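Local coordinates for ginlfy protein (Ginkgo biloba, PDB 4UDE) that probably acts as a transcription factor of the LEAFY family, this piece being its SAM oligomerisation domain, at residues I50-V54 and D55-V59. Sequence-based numbering, arbitrary orientation.
Sequences IRTLV and DIYRV
Thr-52 lays its methyl CG2 against the rim of the Tyr-57 ring, in the ring plane and 3.6 Å from CE2 of Tyr-57. With OG1 beside the backbone N (chi1 -68°), the methyl falls anti to that N and faces the ring, while OG1 hydrogen-bonds the carbonyl O of Asp-48. CG2 of Ile-56 lies over one face of the same tyrosine, offset toward its rim. Along the same residues the backbone leaves the helix. Asp-55 N still makes the regular i+4 bond to Arg-51 O at 2.8 Å. Thr-52 O takes two donors, Ile-56 N at i+4 (2.9 Å) and Tyr-57 N at i+5 (3.2 Å), the second a pi-type bond that marks a wider last turn. Arg-58 then adopts positive phi, the chain reverses, and Val-59 N hydrogen-bonds Leu-53 O (2.9 Å), nearly straight at the hydrogen (174°), though the donor sits above the carbonyl plane. The end of helix 43-55 in the SAM domain is thus closed much as in a Schellman motif, but the closing bond is seven-to-one instead of six-to-one. The reversal also sets Val-59 CG1 3.7 Å from Leu-53 CD2, with CG2 of Val-59 over Leu-53 CB. Both methyls would go with an alanine here, which would probably open a gap beside CD2 and CB of Leu-53. Leu-53 and Val-59 also touch Lys-27 of helix 22-30. Arg-51 runs alongside Asp-55, its CG 3.6 Å from OD2 of Asp-55, but its guanidinium pairs with Asp-48.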
ATOM      1  N   ILE A  50       0.952   7.565  -4.674  1.00 25.52           N
ATOM      2  CA  ILE A  50       1.767   8.177  -3.627  1.00 28.19           C
ATOM      3  C   ILE A  50       1.647   9.722  -3.688  1.00 35.29           C
ATOM      4  O   ILE A  50       1.389  10.363  -2.663  1.00 34.11           O
ATOM      5  CB  ILE A  50       3.216   7.623  -3.639  1.00 30.97           C
ATOM      6  CG1 ILE A  50       3.220   6.184  -3.066  1.00 30.72           C
ATOM      7  CG2 ILE A  50       4.163   8.527  -2.842  1.00 32.14           C
ATOM      8  CD1 ILE A  50       4.432   5.299  -3.483  1.00 33.02           C
ATOM      9  N   ARG A  51       1.704  10.275  -4.908  1.00 34.19           N
ATOM     10  CA  ARG A  51       1.531  11.700  -5.182  1.00 35.11           C
ATOM     11  C   ARG A  51       0.093  12.158  -4.795  1.00 40.02           C
ATOM     12  O   ARG A  51      -0.073  13.227  -4.206  1.00 42.57           O
ATOM     13  CB  ARG A  51       1.803  11.956  -6.671  1.00 35.28           C
ATOM     14  CG  ARG A  51       2.315  13.347  -6.993  1.00 52.05           C
ATOM     15  CD  ARG A  51       2.589  13.528  -8.492  1.00 69.04           C
ATOM     16  NE  ARG A  51       3.565  12.564  -9.025  1.00 73.54           N
ATOM     17  CZ  ARG A  51       3.270  11.578  -9.873  1.00 81.01           C
ATOM     18  NH1 ARG A  51       2.021  11.410 -10.303  1.00 60.82           N
ATOM     19  NH2 ARG A  51       4.220  10.751 -10.294  1.00 61.96           N
ATOM     20  N   THR A  52      -0.922  11.351  -5.133  1.00 33.79           N
ATOM     21  CA  THR A  52      -2.348  11.560  -4.828  1.00 33.54           C
ATOM     22  C   THR A  52      -2.558  11.633  -3.285  1.00 38.01           C
ATOM     23  O   THR A  52      -3.266  12.509  -2.806  1.00 36.88           O
ATOM     24  CB  THR A  52      -3.151  10.425  -5.525  1.00 39.09           C
ATOM     25  OG1 THR A  52      -3.050  10.626  -6.929  1.00 43.46           O
ATOM     26  CG2 THR A  52      -4.620  10.362  -5.136  1.00 38.30           C
ATOM     27  N   LEU A  53      -1.943  10.711  -2.523  1.00 34.30           N
ATOM     28  CA  LEU A  53      -2.028  10.705  -1.065  1.00 33.01           C
ATOM     29  C   LEU A  53      -1.609  12.069  -0.460  1.00 35.74           C
ATOM     30  O   LEU A  53      -2.316  12.612   0.391  1.00 33.68           O
ATOM     31  CB  LEU A  53      -1.162   9.575  -0.495  1.00 32.51           C
ATOM     32  CG  LEU A  53      -1.770   8.181  -0.476  1.00 36.80           C
ATOM     33  CD1 LEU A  53      -0.676   7.111  -0.301  1.00 37.01           C
ATOM     34  CD2 LEU A  53      -2.756   8.050   0.633  1.00 37.28           C
ATOM     35  N   VAL A  54      -0.475  12.621  -0.927  1.00 32.92           N
ATOM     36  CA  VAL A  54       0.097  13.892  -0.456  1.00 33.01           C
ATOM     37  C   VAL A  54      -0.698  15.092  -0.995  1.00 39.19           C
ATOM     38  O   VAL A  54      -1.120  15.930  -0.212  1.00 39.98           O
ATOM     39  CB  VAL A  54       1.613  14.022  -0.840  1.00 36.36           C
ATOM     40  CG1 VAL A  54       2.174  15.396  -0.459  1.00 35.83           C
ATOM     41  CG2 VAL A  54       2.457  12.902  -0.233  1.00 35.50           C
ATOM     42  N   ASP A  55      -0.843  15.203  -2.331  1.00 36.81           N
ATOM     43  CA  ASP A  55      -1.490  16.342  -2.998  1.00 36.59           C
ATOM     44  C   ASP A  55      -2.990  16.489  -2.779  1.00 38.50           C
ATOM     45  O   ASP A  55      -3.455  17.600  -2.563  1.00 37.97           O
ATOM     46  CB  ASP A  55      -1.164  16.359  -4.508  1.00 38.51           C
ATOM     47  CG  ASP A  55       0.309  16.540  -4.879  1.00 46.61           C
ATOM     48  OD1 ASP A  55       1.133  16.819  -3.969  1.00 46.20           O
ATOM     49  OD2 ASP A  55       0.631  16.450  -6.086  1.00 53.20           O
ATOM     50  N   ILE A  56      -3.752  15.400  -2.877  1.00 33.58           N
ATOM     51  CA  ILE A  56      -5.206  15.467  -2.777  1.00 33.64           C
ATOM     52  C   ILE A  56      -5.718  15.122  -1.391  1.00 37.86           C
ATOM     53  O   ILE A  56      -6.596  15.815  -0.865  1.00 37.16           O
ATOM     54  CB  ILE A  56      -5.849  14.584  -3.895  1.00 36.60           C
ATOM     55  CG1 ILE A  56      -5.365  15.038  -5.300  1.00 37.42           C
ATOM     56  CG2 ILE A  56      -7.388  14.564  -3.814  1.00 34.69           C
ATOM     57  CD1 ILE A  56      -5.398  13.966  -6.321  1.00 48.77           C
ATOM     58  N   TYR A  57      -5.199  14.026  -0.829  1.00 33.88           N
ATOM     59  CA  TYR A  57      -5.643  13.461   0.434  1.00 34.73           C
ATOM     60  C   TYR A  57      -4.941  14.030   1.654  1.00 41.90           C
ATOM     61  O   TYR A  57      -5.370  13.821   2.796  1.00 42.09           O
ATOM     62  CB  TYR A  57      -5.690  11.924   0.344  1.00 35.36           C
ATOM     63  CG  TYR A  57      -6.741  11.480  -0.656  1.00 37.22           C
ATOM     64  CD1 TYR A  57      -8.081  11.385  -0.290  1.00 38.55           C
ATOM     65  CD2 TYR A  57      -6.419  11.288  -2.000  1.00 39.01           C
ATOM     66  CE1 TYR A  57      -9.066  11.034  -1.217  1.00 39.36           C
ATOM     67  CE2 TYR A  57      -7.405  10.966  -2.946  1.00 39.92           C
ATOM     68  CZ  TYR A  57      -8.725  10.834  -2.546  1.00 48.90           C
ATOM     69  OH  TYR A  57      -9.711  10.498  -3.453  1.00 53.63           O
ATOM     70  N   ARG A  58      -3.904  14.833   1.387  1.00 40.18           N
ATOM     71  CA  ARG A  58      -3.116  15.566   2.381  1.00 40.86           C
ATOM     72  C   ARG A  58      -2.550  14.676   3.483  1.00 43.19           C
ATOM     73  O   ARG A  58      -2.427  15.109   4.631  1.00 42.74           O
ATOM     74  CB  ARG A  58      -3.874  16.810   2.923  1.00 42.12           C
ATOM     75  CG  ARG A  58      -4.521  17.665   1.826  1.00 51.88           C
ATOM     76  CD  ARG A  58      -4.618  19.127   2.201  1.00 59.14           C
ATOM     77  NE  ARG A  58      -3.647  19.880   1.418  1.00 71.25           N
ATOM     78  CZ  ARG A  58      -2.831  20.818   1.890  1.00 75.12           C
ATOM     79  NH1 ARG A  58      -2.894  21.186   3.165  1.00 43.84           N
ATOM     80  NH2 ARG A  58      -1.974  21.423   1.084  1.00 65.61           N
ATOM     81  N   VAL A  59      -2.151  13.445   3.116  1.00 38.57           N
ATOM     82  CA  VAL A  59      -1.540  12.557   4.094  1.00 37.64           C
ATOM     83  C   VAL A  59      -0.069  12.951   4.273  1.00 36.27           C
ATOM     84  O   VAL A  59       0.597  13.326   3.309  1.00 32.80           O
ATOM     85  CB  VAL A  59      -1.798  11.015   3.903  1.00 41.90           C
ATOM     86  CG1 VAL A  59      -3.107  10.741   3.182  1.00 41.09           C
ATOM     87  CG2 VAL A  59      -0.658  10.315   3.199  1.00 41.96           C
TER